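Local structure of SusD/RagB family nutrient-binding outer membrane lipoprotein (Bacteroides vulgatus, 4F7A) at residues G31-Y36 with C431-M436; W44-F49 with N53-S58; D170-E175 with P191-W196. The protein probably binds glycans, mucin O-glycans among them, as a SusD-like nutrient-binding lipoprotein of the outer membrane. All coordinates share one frame; numbering follows the deposited sequence.

Contact 1: residues G31-Y36 with C431-M436; sequences GIYFNY and CWPEGM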
loop_
_atom_site.group_PDB
_atom_site.type_symbol
_atom_site.label_atom_id
_atom_site.label_comp_id
_atom_site.label_asym_id
_atom_site.label_seq_id
_atom_site.Cartn_x
_atom_site.Cartn_y
_atom_site.Cartn_z
ATOM N N GLY A 31 7.088 2.032 -12.476
ATOM C CA GLY A 31 6.091 0.983 -12.623
ATOM C C GLY A 31 5.545 0.420 -11.317
ATOM O O GLY A 31 4.697 -0.460 -11.350
ATOM N N ILE A 32 6.024 0.906 -10.178
ATOM C CA ILE A 32 5.526 0.428 -8.860
ATOM C C ILE A 32 4.149 1.074 -8.542
ATOM O O ILE A 32 3.142 0.377 -8.533
ATOM C CB ILE A 32 6.553 0.682 -7.735
ATOM C CG1 ILE A 32 7.854 -0.084 -8.013
ATOM C CG2 ILE A 32 5.948 0.311 -6.338
ATOM C CD1 ILE A 32 9.083 0.430 -7.193
ATOM N N TYR A 33 4.137 2.386 -8.251
ATOM C CA TYR A 33 2.901 3.231 -8.225
ATOM C C TYR A 33 2.742 3.661 -9.667
ATOM O O TYR A 33 3.235 4.731 -10.107
ATOM C CB TYR A 33 3.114 4.425 -7.327
ATOM C CG TYR A 33 1.896 5.223 -6.861
ATOM C CD1 TYR A 33 1.042 4.742 -5.860
ATOM C CD2 TYR A 33 1.677 6.501 -7.330
ATOM C CE1 TYR A 33 -0.011 5.510 -5.384
ATOM C CE2 TYR A 33 0.639 7.270 -6.855
ATOM C CZ TYR A 33 -0.198 6.774 -5.881
ATOM O OH TYR A 33 -1.213 7.569 -5.419
ATOM N N PHE A 34 2.116 2.755 -10.400
ATOM C CA PHE A 34 2.350 2.600 -11.826
ATOM C C PHE A 34 2.006 3.854 -12.591
ATOM O O PHE A 34 0.873 4.314 -12.553
ATOM C CB PHE A 34 1.515 1.431 -12.354
ATOM C CG PHE A 34 1.783 1.099 -13.790
ATOM C CD1 PHE A 34 1.145 1.796 -14.803
ATOM C CD2 PHE A 34 2.660 0.083 -14.130
ATOM C CE1 PHE A 34 1.384 1.503 -16.124
ATOM C CE2 PHE A 34 2.907 -0.217 -15.464
ATOM C CZ PHE A 34 2.267 0.484 -16.457
ATOM N N ASN A 35 2.989 4.413 -13.289
ATOM C CA ASN A 35 2.686 5.455 -14.275
ATOM C C ASN A 35 3.713 5.456 -15.388
ATOM O O ASN A 35 4.208 6.504 -15.829
ATOM C CB ASN A 35 2.534 6.816 -13.615
ATOM C CG ASN A 35 1.551 7.714 -14.355
ATOM O OD1 ASN A 35 0.625 7.224 -15.029
ATOM N ND2 ASN A 35 1.723 9.032 -14.219
ATOM N N TYR A 36 4.003 4.248 -15.851
ATOM C CA TYR A 36 4.940 4.010 -16.918
ATOM C C TYR A 36 4.223 4.042 -18.255
ATOM O O TYR A 36 3.231 3.330 -18.458
ATOM C CB TYR A 36 5.612 2.641 -16.720
ATOM C CG TYR A 36 6.408 2.181 -17.928
ATOM C CD1 TYR A 36 7.595 2.810 -18.277
ATOM C CD2 TYR A 36 5.948 1.158 -18.734
ATOM C CE1 TYR A 36 8.320 2.415 -19.408
ATOM C CE2 TYR A 36 6.661 0.754 -19.857
ATOM C CZ TYR A 36 7.842 1.382 -20.178
ATOM O OH TYR A 36 8.528 0.984 -21.282
ATOM N N CYS A 431 -0.094 6.274 6.181
ATOM C CA CYS A 431 0.274 5.704 4.869
ATOM C C CYS A 431 -0.374 6.425 3.688
ATOM O O CYS A 431 -0.053 6.124 2.539
ATOM C CB CYS A 431 -0.095 4.209 4.821
ATOM S SG CYS A 431 1.069 3.174 5.753
ATOM N N TRP A 432 -1.300 7.344 3.981
ATOM C CA TRP A 432 -2.046 8.089 2.971
ATOM C C TRP A 432 -1.064 8.839 2.062
ATOM O O TRP A 432 -0.087 9.413 2.561
ATOM C CB TRP A 432 -2.981 9.085 3.677
ATOM C CG TRP A 432 -3.925 9.833 2.780
ATOM C CD1 TRP A 432 -5.211 9.488 2.484
ATOM C CD2 TRP A 432 -3.648 11.015 2.029
ATOM N NE1 TRP A 432 -5.749 10.381 1.612
ATOM C CE2 TRP A 432 -4.813 11.342 1.327
ATOM C CE3 TRP A 432 -2.531 11.861 1.912
ATOM C CZ2 TRP A 432 -4.903 12.475 0.510
ATOM C CZ3 TRP A 432 -2.627 12.959 1.094
ATOM C CH2 TRP A 432 -3.802 13.258 0.407
ATOM N N PRO A 433 -1.322 8.859 0.734
ATOM C CA PRO A 433 -2.493 8.361 -0.010
ATOM C C PRO A 433 -2.360 6.959 -0.613
ATOM O O PRO A 433 -3.154 6.585 -1.501
ATOM C CB PRO A 433 -2.602 9.369 -1.130
ATOM C CG PRO A 433 -1.120 9.657 -1.456
ATOM C CD PRO A 433 -0.407 9.606 -0.145
ATOM N N GLU A 434 -1.405 6.186 -0.118
ATOM C CA GLU A 434 -1.012 4.931 -0.774
ATOM C C GLU A 434 -1.939 3.804 -0.341
ATOM O O GLU A 434 -1.732 3.169 0.696
ATOM C CB GLU A 434 0.457 4.590 -0.473
ATOM C CG GLU A 434 1.121 3.723 -1.563
ATOM C CD GLU A 434 0.495 2.351 -1.628
ATOM O OE1 GLU A 434 0.782 1.572 -0.696
ATOM O OE2 GLU A 434 -0.283 2.062 -2.588
ATOM N N GLY A 435 -2.929 3.533 -1.182
ATOM C CA GLY A 435 -4.026 2.643 -0.841
ATOM C C GLY A 435 -3.677 1.169 -0.727
ATOM O O GLY A 435 -4.373 0.427 -0.030
HETATM N N MSE A 436 -2.640 0.711 -1.417
HETATM C CA MSE A 436 -2.280 -0.723 -1.339
HETATM C C MSE A 436 -1.816 -1.136 0.050
HETATM O O MSE A 436 -2.340 -2.095 0.598
HETATM C CB MSE A 436 -1.250 -1.151 -2.370
HETATM C CG MSE A 436 -1.686 -0.916 -3.781
HETATM SE SE MSE A 436 -0.969 -2.301 -4.959
HETATM C CE MSE A 436 -1.811 -1.663 -6.573
HETATM O O HOH W 1 -3.249 6.541 -4.227
#
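Tyr33 reaches across to Pro433 and Glu434, so that the loop after helix 15-30 meets the turn that starts helix 435-445. The contact lies deep inside this largely helical, TPR-like SusD homolog. Along the loop, Ile32 packs on Leu120 and Glu123 of helix 111-132. Tyr33 follows as the centre of an inverse gamma turn. Its ring carbon CG stands anti to the backbone N (chi1 -164°), which sends the phenol toward the second segment although the CB does not point straight there. The ring carbon Tyr33 CE1 lies obliquely against Glu434 CG at 4.4 Å. The hydroxyl end passes Pro433, with Tyr33 OH 4.5 Å from Pro433 CG. No direct hydrogen bond joins the segments; one water does. Tyr33 OH donates to the water oxygen over 2.6 Å, and the water donates to Pro433 O over 2.7 Å. A cis peptide bond precedes Pro433. Beyond Tyr33, Phe34 turns to Pro45, and Asn35 bonds to Thr43 and Gln249. In the second segment, Glu434 is the N-cap of helix 435-445. Its OE2 is held by Arg127 in a salt bridge and by Gln50 in a hydrogen bond, and it takes the capping bond as well, so this buried carboxylate has several donors. The capping donor is Met436 N, 3.0 Å from Glu434 OE2, and it meets OE2 from above, 42° out of the carboxylate plane.

Contact 2: residues W44-F49 with N53-S58; sequences WPWQTF and NHDMFS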
loop_
_atom_site.group_PDB
_atom_site.type_symbol
_atom_site.label_atom_id
_atom_site.label_comp_id
_atom_site.label_asym_id
_atom_site.label_seq_id
_atom_site.Cartn_x
_atom_site.Cartn_y
_atom_site.Cartn_z
ATOM N N TRP A 44 -4.443 6.920 -17.114
ATOM C CA TRP A 44 -5.559 5.996 -17.308
ATOM C C TRP A 44 -5.226 4.528 -16.918
ATOM O O TRP A 44 -6.086 3.852 -16.346
ATOM C CB TRP A 44 -6.223 6.139 -18.698
ATOM C CG TRP A 44 -5.381 5.658 -19.855
ATOM C CD1 TRP A 44 -4.572 6.410 -20.663
ATOM C CD2 TRP A 44 -5.256 4.303 -20.301
ATOM N NE1 TRP A 44 -3.951 5.598 -21.588
ATOM C CE2 TRP A 44 -4.353 4.302 -21.388
ATOM C CE3 TRP A 44 -5.820 3.087 -19.882
ATOM C CZ2 TRP A 44 -3.991 3.130 -22.061
ATOM C CZ3 TRP A 44 -5.464 1.922 -20.560
ATOM C CH2 TRP A 44 -4.553 1.956 -21.638
ATOM N N PRO A 45 -3.981 4.055 -17.138
ATOM C CA PRO A 45 -3.694 2.696 -16.610
ATOM C C PRO A 45 -3.679 2.616 -15.096
ATOM O O PRO A 45 -4.276 1.700 -14.516
ATOM C CB PRO A 45 -2.312 2.374 -17.193
ATOM C CG PRO A 45 -2.270 3.205 -18.437
ATOM C CD PRO A 45 -2.877 4.506 -17.990
ATOM N N TRP A 46 -3.065 3.601 -14.447
ATOM C CA TRP A 46 -3.012 3.630 -12.992
ATOM C C TRP A 46 -4.413 3.661 -12.386
ATOM O O TRP A 46 -4.638 3.092 -11.314
ATOM C CB TRP A 46 -2.179 4.816 -12.496
ATOM C CG TRP A 46 -2.091 4.861 -11.017
ATOM C CD1 TRP A 46 -1.225 4.155 -10.228
ATOM C CD2 TRP A 46 -2.938 5.595 -10.126
ATOM N NE1 TRP A 46 -1.456 4.429 -8.918
ATOM C CE2 TRP A 46 -2.500 5.312 -8.813
ATOM C CE3 TRP A 46 -3.980 6.510 -10.308
ATOM C CZ2 TRP A 46 -3.103 5.873 -7.679
ATOM C CZ3 TRP A 46 -4.570 7.094 -9.164
ATOM C CH2 TRP A 46 -4.141 6.748 -7.875
ATOM N N GLN A 47 -5.361 4.303 -13.071
ATOM C CA GLN A 47 -6.696 4.443 -12.522
ATOM C C GLN A 47 -7.318 3.079 -12.222
ATOM O O GLN A 47 -7.943 2.912 -11.179
ATOM C CB GLN A 47 -7.607 5.274 -13.422
ATOM C CG GLN A 47 -9.031 5.471 -12.826
ATOM C CD GLN A 47 -9.986 6.173 -13.795
ATOM O OE1 GLN A 47 -9.920 5.949 -15.000
ATOM N NE2 GLN A 47 -10.892 6.994 -13.266
ATOM N N THR A 48 -7.128 2.104 -13.114
ATOM C CA THR A 48 -7.606 0.714 -12.855
ATOM C C THR A 48 -6.611 -0.176 -12.122
ATOM O O THR A 48 -7.009 -1.118 -11.437
ATOM C CB THR A 48 -8.075 0.008 -14.165
ATOM O OG1 THR A 48 -6.948 -0.228 -15.019
ATOM C CG2 THR A 48 -9.121 0.869 -14.917
ATOM N N PHE A 49 -5.317 0.099 -12.262
ATOM C CA PHE A 49 -4.256 -0.580 -11.485
ATOM C C PHE A 49 -4.584 -0.521 -9.995
ATOM O O PHE A 49 -4.678 -1.547 -9.312
ATOM C CB PHE A 49 -2.898 0.114 -11.767
ATOM C CG PHE A 49 -1.664 -0.646 -11.277
ATOM C CD1 PHE A 49 -1.312 -0.672 -9.945
ATOM C CD2 PHE A 49 -0.816 -1.264 -12.180
ATOM C CE1 PHE A 49 -0.161 -1.354 -9.527
ATOM C CE2 PHE A 49 0.327 -1.919 -11.774
ATOM C CZ PHE A 49 0.647 -1.980 -10.450
ATOM N N ASN A 53 -9.601 0.190 -7.335
ATOM C CA ASN A 53 -9.559 -0.994 -6.491
ATOM C C ASN A 53 -9.051 -0.626 -5.081
ATOM O O ASN A 53 -9.801 -0.154 -4.233
ATOM C CB ASN A 53 -8.672 -2.053 -7.160
ATOM C CG ASN A 53 -9.214 -2.500 -8.476
ATOM O OD1 ASN A 53 -10.200 -3.242 -8.528
ATOM N ND2 ASN A 53 -8.579 -2.077 -9.545
ATOM N N HIS A 54 -7.759 -0.772 -4.866
ATOM C CA HIS A 54 -7.166 -0.630 -3.540
ATOM C C HIS A 54 -7.466 0.706 -2.879
ATOM O O HIS A 54 -7.675 0.756 -1.686
ATOM C CB HIS A 54 -5.649 -0.791 -3.626
ATOM C CG HIS A 54 -5.221 -1.971 -4.435
ATOM N ND1 HIS A 54 -5.469 -2.072 -5.789
ATOM C CD2 HIS A 54 -4.506 -3.072 -4.099
ATOM C CE1 HIS A 54 -4.955 -3.204 -6.242
ATOM N NE2 HIS A 54 -4.370 -3.831 -5.235
ATOM N N ASP A 55 -7.417 1.785 -3.644
ATOM C CA ASP A 55 -7.572 3.127 -3.074
ATOM C C ASP A 55 -8.986 3.332 -2.542
ATOM O O ASP A 55 -9.192 4.112 -1.611
ATOM C CB ASP A 55 -7.251 4.202 -4.117
ATOM C CG ASP A 55 -5.745 4.389 -4.350
ATOM O OD1 ASP A 55 -4.921 3.752 -3.646
ATOM O OD2 ASP A 55 -5.393 5.188 -5.245
HETATM N N MSE A 56 -9.953 2.658 -3.161
HETATM C CA MSE A 56 -11.316 2.696 -2.677
HETATM C C MSE A 56 -11.504 1.705 -1.527
HETATM O O MSE A 56 -12.080 2.055 -0.478
HETATM C CB MSE A 56 -12.304 2.394 -3.805
HETATM C CG MSE A 56 -13.731 2.331 -3.278
HETATM SE SE MSE A 56 -15.070 2.171 -4.648
HETATM C CE MSE A 56 -14.383 0.708 -5.550
ATOM N N PHE A 57 -11.017 0.469 -1.696
ATOM C CA PHE A 57 -11.226 -0.546 -0.679
ATOM C C PHE A 57 -10.510 -0.218 0.618
ATOM O O PHE A 57 -10.996 -0.559 1.703
ATOM C CB PHE A 57 -10.874 -1.945 -1.186
ATOM C CG PHE A 57 -11.720 -2.398 -2.371
ATOM C CD1 PHE A 57 -13.097 -2.241 -2.369
ATOM C CD2 PHE A 57 -11.127 -2.975 -3.477
ATOM C CE1 PHE A 57 -13.846 -2.652 -3.449
ATOM C CE2 PHE A 57 -11.884 -3.406 -4.560
ATOM C CZ PHE A 57 -13.233 -3.242 -4.544
ATOM N N SER A 58 -9.407 0.519 0.513
ATOM C CA SER A 58 -8.735 1.051 1.696
ATOM C C SER A 58 -9.566 2.028 2.560
ATOM O O SER A 58 -9.225 2.271 3.741
ATOM C CB SER A 58 -7.456 1.776 1.270
ATOM O OG SER A 58 -7.740 3.026 0.660
#
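Helix 44-51 and the short helix 54-57 follow each other closely, and Asn53, the N-cap residue of the second, faces back to Thr48 on the first. Asn53 CG lies beside its own backbone N and anti to the carbonyl carbon (chi1 -63°). This brings the amide nitrogen Asn53 ND2 to 2.6 Å from Thr48 O. Asn53 ND2 hydrogen-bonds to Trp81 O of helix 79-82. The imidazole of His54 comes next, with its carbon CE1 3.5 Å from Phe49 O. Its NE2 bonds to Thr131 OG1. A wider pi-type turn runs through residues 47-49. Within the SusD-like fold this helix pair sits among helices 84-104, 251-257 and 435-445: Phe49 touches Thr89, Trp46 packs on Pro251, Leu252 and Val255, and the His54 ring meets Trp439 edge-to-face. The third meeting is between Trp46 and Asp55. Their side chains cross at about a right angle, and the ring and carboxylate planes are 57° apart. Asp55 OD2 stands 3.3 Å from Trp46 CH2 at the far corner of the indole. The carboxylate is held by the last residues of helix 44-51: Gln50 NE2 bonds to Asp55 OD1 and Asn51 ND2 to Asp55 OD2. One turn on, Ser58 OG donates to Asp55 O over 2.9 Å, from above the carbonyl plane.

Contact 3: residues D170-E175 with P191-W196; sequences DTYLKE and PTASRW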
loop_
_atom_site.group_PDB
_atom_site.type_symbol
_atom_site.label_atom_id
_atom_site.label_comp_id
_atom_site.label_asym_id
_atom_site.label_seq_id
_atom_site.Cartn_x
_atom_site.Cartn_y
_atom_site.Cartn_z
ATOM N N ASP A 170 26.134 -4.379 1.241
ATOM C CA ASP A 170 27.151 -4.345 2.298
ATOM C C ASP A 170 28.529 -4.764 1.750
ATOM O O ASP A 170 29.544 -4.114 2.019
ATOM C CB ASP A 170 26.716 -5.229 3.463
ATOM C CG ASP A 170 27.757 -5.302 4.551
ATOM O OD1 ASP A 170 28.094 -4.245 5.100
ATOM O OD2 ASP A 170 28.240 -6.410 4.833
ATOM N N THR A 171 28.570 -5.831 0.955
ATOM C CA THR A 171 29.817 -6.197 0.276
ATOM C C THR A 171 30.353 -5.074 -0.616
ATOM O O THR A 171 31.558 -4.770 -0.603
ATOM C CB THR A 171 29.655 -7.461 -0.552
ATOM O OG1 THR A 171 29.262 -8.509 0.318
ATOM C CG2 THR A 171 30.986 -7.859 -1.230
ATOM N N TYR A 172 29.467 -4.457 -1.392
ATOM C CA TYR A 172 29.863 -3.352 -2.261
ATOM C C TYR A 172 30.591 -2.295 -1.437
ATOM O O TYR A 172 31.635 -1.789 -1.847
ATOM C CB TYR A 172 28.624 -2.740 -2.927
ATOM C CG TYR A 172 28.831 -1.396 -3.590
ATOM C CD1 TYR A 172 29.288 -1.304 -4.899
ATOM C CD2 TYR A 172 28.525 -0.218 -2.913
ATOM C CE1 TYR A 172 29.460 -0.064 -5.518
ATOM C CE2 TYR A 172 28.692 1.018 -3.515
ATOM C CZ TYR A 172 29.158 1.090 -4.815
ATOM O OH TYR A 172 29.317 2.322 -5.392
ATOM N N LEU A 173 30.033 -1.959 -0.273
ATOM C CA LEU A 173 30.643 -0.937 0.574
ATOM C C LEU A 173 31.942 -1.400 1.209
ATOM O O LEU A 173 32.917 -0.640 1.229
ATOM C CB LEU A 173 29.686 -0.458 1.646
ATOM C CG LEU A 173 28.533 0.447 1.173
ATOM C CD1 LEU A 173 27.544 0.641 2.353
ATOM C CD2 LEU A 173 29.030 1.823 0.619
ATOM N N LYS A 174 31.968 -2.630 1.726
ATOM C CA LYS A 174 33.189 -3.152 2.357
ATOM C C LYS A 174 34.344 -3.310 1.354
ATOM O O LYS A 174 35.504 -3.268 1.752
ATOM C CB LYS A 174 32.913 -4.475 3.100
ATOM C CG LYS A 174 32.074 -4.301 4.376
ATOM C CD LYS A 174 31.675 -5.636 4.980
ATOM C CE LYS A 174 30.998 -5.433 6.344
ATOM N NZ LYS A 174 30.177 -6.607 6.767
ATOM N N GLU A 175 34.032 -3.482 0.068
ATOM C CA GLU A 175 35.051 -3.541 -0.986
ATOM C C GLU A 175 35.522 -2.152 -1.430
ATOM O O GLU A 175 36.323 -2.057 -2.366
ATOM C CB GLU A 175 34.520 -4.278 -2.234
ATOM C CG GLU A 175 34.367 -5.783 -2.100
ATOM C CD GLU A 175 33.742 -6.442 -3.352
ATOM O OE1 GLU A 175 33.162 -5.739 -4.215
ATOM O OE2 GLU A 175 33.825 -7.679 -3.465
ATOM N N PRO A 191 19.846 7.894 -1.979
ATOM C CA PRO A 191 20.985 8.472 -2.694
ATOM C C PRO A 191 22.296 7.760 -2.426
ATOM O O PRO A 191 23.303 8.108 -3.036
ATOM C CB PRO A 191 21.059 9.893 -2.131
ATOM C CG PRO A 191 20.565 9.732 -0.726
ATOM C CD PRO A 191 19.424 8.745 -0.852
ATOM N N THR A 192 22.287 6.801 -1.504
ATOM C CA THR A 192 23.482 6.070 -1.149
ATOM C C THR A 192 23.176 4.586 -1.007
ATOM O O THR A 192 22.023 4.168 -0.819
ATOM C CB THR A 192 24.096 6.543 0.192
ATOM O OG1 THR A 192 23.184 6.244 1.260
ATOM C CG2 THR A 192 24.436 8.038 0.195
ATOM N N ALA A 193 24.231 3.788 -1.098
ATOM C CA ALA A 193 24.128 2.335 -0.848
ATOM C C ALA A 193 23.551 2.031 0.536
ATOM O O ALA A 193 22.644 1.201 0.667
ATOM C CB ALA A 193 25.488 1.676 -1.040
ATOM N N SER A 194 24.014 2.731 1.568
ATOM C CA SER A 194 23.436 2.571 2.901
ATOM C C SER A 194 21.943 2.840 2.943
ATOM O O SER A 194 21.207 2.130 3.641
ATOM C CB SER A 194 24.134 3.456 3.933
ATOM O OG SER A 194 25.463 3.056 4.142
ATOM N N ARG A 195 21.466 3.836 2.199
ATOM C CA ARG A 195 20.038 4.131 2.184
ATOM C C ARG A 195 19.199 3.051 1.516
ATOM O O ARG A 195 18.072 2.797 1.924
ATOM C CB ARG A 195 19.776 5.503 1.559
ATOM C CG ARG A 195 20.255 6.679 2.421
ATOM C CD ARG A 195 19.193 7.179 3.381
ATOM N NE ARG A 195 18.139 7.904 2.676
ATOM C CZ ARG A 195 18.199 9.185 2.323
ATOM N NH1 ARG A 195 19.245 9.940 2.632
ATOM N NH2 ARG A 195 17.191 9.721 1.665
ATOM N N TRP A 196 19.753 2.390 0.508
ATOM C CA TRP A 196 19.105 1.213 -0.071
ATOM C C TRP A 196 18.970 0.080 0.941
ATOM O O TRP A 196 17.939 -0.570 1.005
ATOM C CB TRP A 196 19.868 0.730 -1.322
ATOM C CG TRP A 196 19.537 1.516 -2.551
ATOM C CD1 TRP A 196 20.257 2.552 -3.074
ATOM C CD2 TRP A 196 18.402 1.341 -3.412
ATOM N NE1 TRP A 196 19.641 3.032 -4.210
ATOM C CE2 TRP A 196 18.503 2.301 -4.440
ATOM C CE3 TRP A 196 17.306 0.470 -3.411
ATOM C CZ2 TRP A 196 17.569 2.396 -5.465
ATOM C CZ3 TRP A 196 16.360 0.577 -4.425
ATOM C CH2 TRP A 196 16.496 1.550 -5.434
#
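Leu173 points its CB toward Ala193, and its branched end does the touching. With CG anti to the carbonyl carbon (chi1 -73°), the branch reaches the start of helix 193-210. Leu173 CG is 4.0 Å from Ala193 CB. Both methyls lie near that same carbon, Leu173 CD2 at 3.9 Å and Leu173 CD1 at 4.1 Å from Ala193 CB. Leu173 CD1 also reaches Ser194 OG at 3.7 Å. That hydroxyl has its hydrogen bond with Glu179 OE2, so the methyl merely packs beside it. Here the last turn of helix 151-174 meets the first turn of helix 193-210, two helices of the TPR-like fold joined by a long linker. Thr192 caps the second helix, its OG1 accepting from Arg195 N over 3.1 Å. With an alanine at Leu173, CG and both methyls are gone, which is likely to open a gap beside Ala193 CB and Ser194 OG. Tyr172 adds to the same patch. Its ring carbon CD2 lies obliquely against Ala193 CB at 4.0 Å. The ring stacks on His112, and its hydroxyl bonds to Lys178 O. On the exposed side, Lys174 NZ forms a salt bridge to the syn lone pair of Asp170 OD2.

How the contacts relate
From the N terminus, helix 15-30 leads into 31-36, the first half of contact 1. Contact 2 then opens at 44-49 and closes at 53-58, a short local loop between successive helices. Contact 3 follows in series, closing the linker between helices 151-174 and 193-210. Only at 431-436 does contact 1 close, so its loop of almost 400 residues encloses both others. Contacts 1 and 2 touch, with centres about 9 Å apart: Met436 packs on Phe49, and Tyr33 meets Trp46. Together they join the N-terminal part of the chain to helix 435-445. Contact 3 lies across the chain's centre from contact 2, with centres about 35 Å apart.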